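Local coordinates for protein ribonucleoside-diphosphate reductase subunit beta (Bacillus halodurans C-125, PDB 2RCC) that probably serves as the iron-binding small subunit of a ribonucleotide reductase, which makes deoxyribonucleotides from ribonucleotides for DNA synthesis, at residues 173-178 against 232-237; 80-85 against 128-133; 39-44 against 109-114. All coordinates share one frame; numbering follows the deposited sequence. Where two conformers were deposited one is given.

All three contacts join helices through mostly buried apolar side chains, and each centre lies about 17 or 18 Å from the centre of the chain. Contacts 1 and 2 lie about 36 Å apart, centre to centre, on opposite sides of it. The touching residues of contacts 2 and 3 are all buried; contact 1 has the partly exposed L235 at its margin. Contacts 2 and 3 share helix 106-133, contact 3 nearer its start. Contacts 1 and 3 touch, with W40 packed against E233. Contact 1 is leucine and phenylalanine with charged residues around it. Contact 2 is aliphatic, includes a glycine and lies near the probable active-site tyrosine. Contact 3 is the smallest and borders the second subunit.

Contact 1. Residues 173-178 against 232-237; sequences KTFLES and KELLVE
L176 and L234 run alongside each other in opposite senses, with CD1 of L176 3.7 Å from CD1 of L234. Their CA atoms are 7.4 Å apart. The same L234 CD1 also reaches F175. It comes to the edge of the ring, near the ring plane, and lies 3.7 Å from F175 CD1. CD2 of L176 meets L235 CD1 at 3.7 Å, and these two side chains stand roughly perpendicular. CG of L176 is anti to the backbone N (chi1 -168°), which sends both methyls across to the other helix. This is the tight part. It joins helices 172-187 and 207-237, an antiparallel pair in the ferritin-like bundle of the small-chain family, away from the annotated sites. The axes of the two segments approach to 10.9 Å, their directions 163° apart. The looser part is polar and turned to other partners. T174 OG1 hydrogen-bonds to the backbone of N169 and T171, before its own segment. K232 and V236 are exposed. The grip between the helices is therefore purely apolar; of the charges around it, K173 pairs with E245, and K232 NZ bonds to the backbone O of Q295.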
loop_
_atom_site.group_PDB
_atom_site.type_symbol
_atom_site.label_atom_id
_atom_site.label_comp_id
_atom_site.label_asym_id
_atom_site.label_seq_id
_atom_site.Cartn_x
_atom_site.Cartn_y
_atom_site.Cartn_z
ATOM N N LYS A 173 22.922 3.272 9.462
ATOM C CA LYS A 173 23.873 2.490 8.692
ATOM C C LYS A 173 23.250 1.177 8.206
ATOM O O LYS A 173 23.392 0.844 7.053
ATOM C CB LYS A 173 25.115 2.206 9.540
ATOM C CG LYS A 173 26.268 1.541 8.808
ATOM C CD LYS A 173 27.393 1.216 9.794
ATOM C CE LYS A 173 28.502 0.412 9.140
ATOM N NZ LYS A 173 29.128 1.197 8.029
ATOM N N THR A 174 22.598 0.433 9.092
ATOM C CA THR A 174 21.908 -0.818 8.701
ATOM C C THR A 174 20.662 -0.530 7.819
ATOM O O THR A 174 20.290 -1.347 6.968
ATOM C CB THR A 174 21.560 -1.701 9.920
ATOM O OG1 THR A 174 20.668 -0.999 10.819
ATOM C CG2 THR A 174 22.831 -2.149 10.639
ATOM N N PHE A 175 20.013 0.620 8.002
ATOM C CA PHE A 175 18.907 1.021 7.137
ATOM C C PHE A 175 19.404 1.276 5.712
ATOM O O PHE A 175 18.787 0.838 4.734
ATOM C CB PHE A 175 18.207 2.262 7.662
ATOM C CG PHE A 175 16.930 2.549 6.958
ATOM C CD1 PHE A 175 16.926 3.329 5.817
ATOM C CD2 PHE A 175 15.728 2.015 7.412
ATOM C CE1 PHE A 175 15.717 3.599 5.122
ATOM C CE2 PHE A 175 14.517 2.278 6.718
ATOM C CZ PHE A 175 14.537 3.075 5.577
ATOM N N LEU A 176 20.506 1.997 5.594
ATOM C CA LEU A 176 21.140 2.263 4.295
ATOM C C LEU A 176 21.535 0.947 3.590
ATOM O O LEU A 176 21.307 0.799 2.409
ATOM C CB LEU A 176 22.371 3.157 4.474
ATOM C CG LEU A 176 22.992 3.777 3.209
ATOM C CD1 LEU A 176 22.089 4.871 2.688
ATOM C CD2 LEU A 176 24.354 4.375 3.498
ATOM N N GLU A 177 22.116 0.010 4.337
ATOM C CA GLU A 177 22.479 -1.304 3.816
ATOM C C GLU A 177 21.267 -2.012 3.253
ATOM O O GLU A 177 21.318 -2.564 2.167
ATOM C CB GLU A 177 23.129 -2.153 4.896
ATOM C CG GLU A 177 24.493 -1.635 5.311
ATOM C CD GLU A 177 25.090 -2.335 6.533
ATOM O OE1 GLU A 177 24.507 -3.339 7.029
ATOM O OE2 GLU A 177 26.162 -1.857 6.986
ATOM N N SER A 178 20.180 -1.968 4.010
ATOM C CA SER A 178 18.888 -2.530 3.629
ATOM C C SER A 178 18.318 -1.887 2.339
ATOM O O SER A 178 17.754 -2.579 1.493
ATOM C CB SER A 178 17.945 -2.405 4.842
ATOM O OG SER A 178 16.630 -2.742 4.497
ATOM N N LYS A 232 20.507 8.567 -1.560
ATOM C CA LYS A 232 21.200 9.856 -1.696
ATOM C C LYS A 232 20.823 10.873 -0.614
ATOM O O LYS A 232 21.661 11.605 -0.141
ATOM C CB LYS A 232 20.915 10.478 -3.043
ATOM C CG LYS A 232 21.576 9.779 -4.201
ATOM C CD LYS A 232 20.908 10.232 -5.482
ATOM C CE LYS A 232 21.511 9.615 -6.663
ATOM N NZ LYS A 232 20.444 9.424 -7.712
ATOM N N GLU A 233 19.567 10.901 -0.213
ATOM C CA GLU A 233 19.099 11.810 0.818
ATOM C C GLU A 233 19.645 11.373 2.172
ATOM O O GLU A 233 19.906 12.218 3.013
ATOM C CB GLU A 233 17.573 11.865 0.858
ATOM C CG GLU A 233 16.877 12.391 -0.426
ATOM C CD GLU A 233 17.064 13.877 -0.736
ATOM O OE1 GLU A 233 17.671 14.639 0.083
ATOM O OE2 GLU A 233 16.534 14.261 -1.819
ATOM N N LEU A 234 19.782 10.067 2.404
ATOM C CA LEU A 234 20.363 9.584 3.652
ATOM C C LEU A 234 21.816 10.031 3.818
ATOM O O LEU A 234 22.239 10.298 4.938
ATOM C CB LEU A 234 20.225 8.058 3.820
ATOM C CG LEU A 234 18.845 7.525 4.205
ATOM C CD1 LEU A 234 18.892 6.009 4.166
ATOM C CD2 LEU A 234 18.387 8.084 5.569
ATOM N N LEU A 235 22.577 10.082 2.718
ATOM C CA LEU A 235 23.951 10.594 2.750
ATOM C C LEU A 235 23.975 12.103 3.056
ATOM O O LEU A 235 24.886 12.547 3.698
ATOM C CB LEU A 235 24.753 10.229 1.479
ATOM C CG LEU A 235 25.466 8.860 1.501
ATOM C CD1 LEU A 235 24.600 7.715 1.877
ATOM C CD2 LEU A 235 26.186 8.554 0.162
ATOM N N VAL A 236 22.973 12.866 2.614
ATOM C CA VAL A 236 22.864 14.304 2.957
ATOM C C VAL A 236 22.474 14.489 4.442
ATOM O O VAL A 236 23.038 15.342 5.128
ATOM C CB VAL A 236 21.781 15.014 2.083
ATOM C CG1 VAL A 236 21.492 16.438 2.565
ATOM C CG2 VAL A 236 22.202 15.006 0.637
ATOM N N GLU A 237 21.566 13.641 4.930
ATOM C CA GLU A 237 21.023 13.729 6.290
ATOM C C GLU A 237 21.962 13.193 7.387
ATOM O O GLU A 237 22.023 13.749 8.491
ATOM C CB GLU A 237 19.667 13.000 6.324
ATOM C CG GLU A 237 18.805 13.352 7.515
ATOM C CD GLU A 237 17.366 12.895 7.386
ATOM O OE1 GLU A 237 16.723 13.116 6.342
ATOM O OE2 GLU A 237 16.837 12.341 8.359
#

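Contact 2. Residues 80-85 against 128-133; sequences KIIGLL and YVLSSL
I82 overlaps V129 and L130 with separate branches. Its CG1 lies 3.8 Å from V129 CG1, and its CD1 follows at 4.0 Å from the same V129 CG1. The I82 and V129 side chains are nearly perpendicular. The CG2 methyl goes to the other neighbour, 3.5 Å from L130 CD1, a snug fit for two methyls. CG1 of I82 is roughly anti to the backbone N (chi1 -152°), and CG2 takes the place between N and the carbonyl carbon; this points CG1 to V129 and CG2 to L130. L130 also uses its second branch: CD2 lies 4.1 Å from G83 CA, resting against the bare backbone. Behind this face, S132 OG donates to Y128 O, one turn back, at 2.6 Å. The pair belongs to the ferritin-like helical bundle of the small subunit, joining helices 72-87 and 106-133 at 132° between segment axes. The side chain of I82 is about 4 Å from that of Y126, the active-site residue by similarity. With an alanine here, CG1, CG2 and CD1 are gone, and V129 CG1 and L130 CD1 would probably lose their contacts, leaving a gap on the side toward Y126. F197 also packs on I82, F143 on L130 and M212 on V129.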
loop_
_atom_site.group_PDB
_atom_site.type_symbol
_atom_site.label_atom_id
_atom_site.label_comp_id
_atom_site.label_asym_id
_atom_site.label_seq_id
_atom_site.Cartn_x
_atom_site.Cartn_y
_atom_site.Cartn_z
ATOM N N LYS A 80 10.233 -23.206 -15.125
ATOM C CA LYS A 80 11.151 -23.004 -14.004
ATOM C C LYS A 80 11.204 -21.552 -13.567
ATOM O O LYS A 80 11.106 -21.276 -12.375
ATOM C CB LYS A 80 12.560 -23.484 -14.324
ATOM C CG LYS A 80 12.720 -24.964 -14.341
ATOM C CD LYS A 80 14.016 -25.373 -14.982
ATOM C CE LYS A 80 14.106 -26.891 -15.133
ATOM N NZ LYS A 80 14.252 -27.622 -13.851
ATOM N N ILE A 81 11.290 -20.634 -14.521
ATOM C CA ILE A 81 11.393 -19.208 -14.213
ATOM C C ILE A 81 10.054 -18.624 -13.704
ATOM O O ILE A 81 10.027 -17.995 -12.630
ATOM C CB ILE A 81 11.961 -18.402 -15.403
ATOM C CG1 ILE A 81 13.393 -18.856 -15.745
ATOM C CG2 ILE A 81 12.021 -16.917 -15.068
ATOM C CD1 ILE A 81 13.809 -18.419 -17.159
ATOM N N ILE A 82 8.967 -18.835 -14.438
ATOM C CA ILE A 82 7.658 -18.331 -13.999
ATOM C C ILE A 82 7.255 -19.001 -12.669
ATOM O O ILE A 82 6.766 -18.310 -11.784
ATOM C CB ILE A 82 6.540 -18.428 -15.109
ATOM C CG1 ILE A 82 5.507 -17.336 -14.889
ATOM C CG2 ILE A 82 5.911 -19.861 -15.244
ATOM C CD1 ILE A 82 6.073 -15.922 -15.290
ATOM N N GLY A 83 7.529 -20.314 -12.539
ATOM C CA GLY A 83 7.290 -21.087 -11.317
ATOM C C GLY A 83 8.019 -20.511 -10.102
ATOM O O GLY A 83 7.420 -20.358 -9.041
ATOM N N LEU A 84 9.298 -20.171 -10.265
ATOM C CA LEU A 84 10.105 -19.578 -9.202
ATOM C C LEU A 84 9.546 -18.215 -8.813
ATOM O O LEU A 84 9.395 -17.918 -7.622
ATOM C CB LEU A 84 11.565 -19.393 -9.631
ATOM C CG LEU A 84 12.497 -18.844 -8.543
ATOM C CD1 LEU A 84 12.437 -19.670 -7.251
ATOM C CD2 LEU A 84 13.877 -18.753 -9.061
ATOM N N LEU A 85 9.289 -17.382 -9.825
ATOM C CA LEU A 85 8.700 -16.053 -9.603
ATOM C C LEU A 85 7.363 -16.141 -8.848
ATOM O O LEU A 85 7.132 -15.353 -7.932
ATOM C CB LEU A 85 8.546 -15.287 -10.927
ATOM C CG LEU A 85 9.878 -14.833 -11.551
ATOM C CD1 LEU A 85 9.672 -14.345 -12.981
ATOM C CD2 LEU A 85 10.535 -13.766 -10.714
ATOM N N TYR A 128 -1.062 -16.105 -12.297
ATOM C CA TYR A 128 -1.997 -15.988 -13.421
ATOM C C TYR A 128 -1.415 -16.541 -14.748
ATOM O O TYR A 128 -2.117 -17.221 -15.515
ATOM C CB TYR A 128 -2.385 -14.510 -13.538
ATOM C CG TYR A 128 -3.350 -14.107 -14.619
ATOM C CD1 TYR A 128 -4.724 -13.955 -14.349
ATOM C CD2 TYR A 128 -2.890 -13.766 -15.881
ATOM C CE1 TYR A 128 -5.609 -13.536 -15.349
ATOM C CE2 TYR A 128 -3.762 -13.362 -16.893
ATOM C CZ TYR A 128 -5.113 -13.238 -16.625
ATOM O OH TYR A 128 -5.969 -12.793 -17.629
ATOM N N VAL A 129 -0.151 -16.230 -15.019
ATOM C CA VAL A 129 0.548 -16.751 -16.183
ATOM C C VAL A 129 0.677 -18.285 -16.042
ATOM O O VAL A 129 0.278 -19.034 -16.930
ATOM C CB VAL A 129 1.947 -16.093 -16.371
ATOM C CG1 VAL A 129 2.790 -16.822 -17.439
ATOM C CG2 VAL A 129 1.819 -14.613 -16.719
ATOM N N LEU A 130 1.196 -18.754 -14.912
ATOM C CA LEU A 130 1.395 -20.187 -14.700
ATOM C C LEU A 130 0.063 -20.995 -14.797
ATOM O O LEU A 130 -0.004 -22.006 -15.514
ATOM C CB LEU A 130 2.133 -20.400 -13.380
ATOM C CG LEU A 130 2.675 -21.786 -13.055
ATOM C CD1 LEU A 130 3.648 -22.246 -14.110
ATOM C CD2 LEU A 130 3.295 -21.817 -11.669
ATOM N N SER A 131 -1.004 -20.484 -14.189
ATOM C CA SER A 131 -2.297 -21.155 -14.198
ATOM C C SER A 131 -3.004 -21.107 -15.558
ATOM O O SER A 131 -3.917 -21.880 -15.792
ATOM C CB SER A 131 -3.216 -20.598 -13.107
ATOM O OG SER A 131 -3.493 -19.242 -13.344
ATOM N N SER A 132 -2.586 -20.217 -16.453
ATOM C CA SER A 132 -3.147 -20.150 -17.826
ATOM C C SER A 132 -2.499 -21.198 -18.760
ATOM O O SER A 132 -3.022 -21.503 -19.842
ATOM C CB SER A 132 -2.905 -18.765 -18.455
ATOM O OG SER A 132 -3.436 -17.730 -17.660
ATOM N N LEU A 133 -1.342 -21.714 -18.351
ATOM C CA LEU A 133 -0.515 -22.580 -19.169
ATOM C C LEU A 133 -0.355 -24.026 -18.699
ATOM O O LEU A 133 -0.175 -24.894 -19.555
ATOM C CB LEU A 133 0.894 -21.950 -19.265
ATOM C CG LEU A 133 1.005 -20.555 -19.865
ATOM C CD1 LEU A 133 2.457 -20.064 -19.855
ATOM C CD2 LEU A 133 0.436 -20.561 -21.244
#

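Contact 3. Residues 39-44 against 109-114; sequences SWAYPL and AALMSV
L111 reaches across to A41 and L44 with one methyl, CD1. This atom is 4.2 Å from L44 CD2, 4.3 Å from A41 CB and 4.1 Å from A41 O. The two leucines approach at a slant and are set by different torsions. In L111, CG is anti to the carbonyl carbon (chi1 -69°), and CD1 is anti to CA (chi2 166°), which makes it the methyl that reaches farthest from helix 106-133. In L44, CG is anti to the backbone N. There chi2 of 53° turns CD1 aside and leaves CD2 as the extended methyl that meets L111. L111 also packs on Y45 and M48 of helix 41-50. The contact thus lays this helix against the ferritin-like bundle. The W40 indole turns instead to helix 207-237, where it lies on Y225, L226, N229 and E233, and its ring also meets F38. The second subunit packs on the same two segments. The L44 side chain is about 7 Å from that of H223, an iron ligand by similarity. The seam is a light, loose aliphatic contact through one leucine methyl, while two nearby side-chain hydrogen bonds, S113 OG to S116 OG and Y42 OH to Q124 NE2 of the second subunit, reach that other chain.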
loop_
_atom_site.group_PDB
_atom_site.type_symbol
_atom_site.label_atom_id
_atom_site.label_comp_id
_atom_site.label_asym_id
_atom_site.label_seq_id
_atom_site.Cartn_x
_atom_site.Cartn_y
_atom_site.Cartn_z
ATOM N N SER A 39 10.228 17.300 -3.102
ATOM C CA SER A 39 9.485 17.769 -4.283
ATOM C C SER A 39 9.294 16.696 -5.365
ATOM O O SER A 39 8.475 16.858 -6.253
ATOM C CB SER A 39 10.139 19.021 -4.854
ATOM O OG SER A 39 11.473 18.743 -5.240
ATOM N N TRP A 40 10.036 15.599 -5.280
ATOM C CA TRP A 40 9.867 14.458 -6.172
ATOM C C TRP A 40 8.842 13.415 -5.695
ATOM O O TRP A 40 8.471 12.545 -6.494
ATOM C CB TRP A 40 11.205 13.727 -6.409
ATOM C CG TRP A 40 11.990 13.371 -5.218
ATOM C CD1 TRP A 40 13.006 14.074 -4.729
ATOM C CD2 TRP A 40 11.857 12.210 -4.367
ATOM N NE1 TRP A 40 13.524 13.476 -3.633
ATOM C CE2 TRP A 40 12.851 12.317 -3.385
ATOM C CE3 TRP A 40 10.983 11.115 -4.324
ATOM C CZ2 TRP A 40 13.007 11.376 -2.362
ATOM C CZ3 TRP A 40 11.138 10.171 -3.319
ATOM C CH2 TRP A 40 12.133 10.313 -2.340
ATOM N N ALA A 41 8.362 13.505 -4.445
ATOM C CA ALA A 41 7.453 12.469 -3.908
ATOM C C ALA A 41 6.087 12.490 -4.561
ATOM O O ALA A 41 5.603 11.438 -4.920
ATOM C CB ALA A 41 7.300 12.561 -2.362
ATOM N N TYR A 42 5.485 13.659 -4.760
ATOM C CA TYR A 42 4.119 13.731 -5.331
ATOM C C TYR A 42 4.129 13.378 -6.800
ATOM O O TYR A 42 3.244 12.639 -7.232
ATOM C CB TYR A 42 3.412 15.073 -5.053
ATOM C CG TYR A 42 1.885 15.149 -5.181
ATOM C CD1 TYR A 42 1.044 14.006 -5.176
ATOM C CD2 TYR A 42 1.258 16.385 -5.143
ATOM C CE1 TYR A 42 -0.383 14.133 -5.243
ATOM C CE2 TYR A 42 -0.153 16.509 -5.172
ATOM C CZ TYR A 42 -0.969 15.398 -5.240
ATOM O OH TYR A 42 -2.360 15.589 -5.248
ATOM N N PRO A 43 5.080 13.936 -7.579
ATOM C CA PRO A 43 5.232 13.465 -8.948
ATOM C C PRO A 43 5.446 11.952 -9.081
ATOM O O PRO A 43 4.902 11.349 -9.996
ATOM C CB PRO A 43 6.455 14.225 -9.436
ATOM C CG PRO A 43 6.508 15.417 -8.639
ATOM C CD PRO A 43 5.970 15.092 -7.328
ATOM N N LEU A 44 6.225 11.338 -8.192
ATOM C CA LEU A 44 6.397 9.881 -8.213
ATOM C C LEU A 44 5.073 9.143 -7.940
ATOM O O LEU A 44 4.697 8.220 -8.659
ATOM C CB LEU A 44 7.486 9.464 -7.215
ATOM C CG LEU A 44 7.768 7.972 -7.070
ATOM C CD1 LEU A 44 8.061 7.283 -8.424
ATOM C CD2 LEU A 44 8.912 7.839 -6.110
ATOM N N ALA A 109 6.222 6.792 3.676
ATOM C CA ALA A 109 5.439 5.668 4.225
ATOM C C ALA A 109 4.301 5.337 3.276
ATOM O O ALA A 109 4.061 4.169 2.991
ATOM C CB ALA A 109 4.951 5.983 5.634
ATOM N N ALA A 110 3.609 6.349 2.748
ATOM C CA ALA A 110 2.517 6.106 1.798
ATOM C C ALA A 110 3.020 5.416 0.512
ATOM O O ALA A 110 2.378 4.483 -0.038
ATOM C CB ALA A 110 1.812 7.416 1.455
ATOM N N LEU A 111 4.148 5.871 0.013
ATOM C CA LEU A 111 4.715 5.267 -1.205
ATOM C C LEU A 111 5.108 3.804 -0.954
ATOM O O LEU A 111 4.972 2.971 -1.827
ATOM C CB LEU A 111 5.852 6.128 -1.762
ATOM C CG LEU A 111 5.527 7.493 -2.379
ATOM C CD1 LEU A 111 6.838 8.309 -2.540
ATOM C CD2 LEU A 111 4.742 7.289 -3.699
HETATM N N MSE A 112 5.542 3.487 0.250
HETATM C CA MSE A 112 5.832 2.078 0.604
HETATM C C MSE A 112 4.558 1.239 0.584
HETATM O O MSE A 112 4.596 0.092 0.164
HETATM C CB MSE A 112 6.566 1.963 1.932
HETATM C CG MSE A 112 7.968 2.524 1.965
HETATM SE SE MSE A 112 9.159 1.829 0.608
HETATM C CE MSE A 112 9.272 -0.059 1.154
ATOM N N SER A 113 3.423 1.829 0.973
ATOM C CA SER A 113 2.133 1.159 0.868
ATOM C C SER A 113 1.791 0.864 -0.608
ATOM O O SER A 113 1.367 -0.239 -0.935
ATOM C CB SER A 113 1.025 1.970 1.565
ATOM O OG SER A 113 -0.240 1.422 1.338
ATOM N N VAL A 114 1.978 1.850 -1.480
ATOM C CA VAL A 114 1.739 1.684 -2.908
ATOM C C VAL A 114 2.692 0.588 -3.436
ATOM O O VAL A 114 2.238 -0.294 -4.128
ATOM C CB VAL A 114 1.923 3.012 -3.706
ATOM C CG1 VAL A 114 1.776 2.760 -5.220
ATOM C CG2 VAL A 114 0.999 4.117 -3.188
#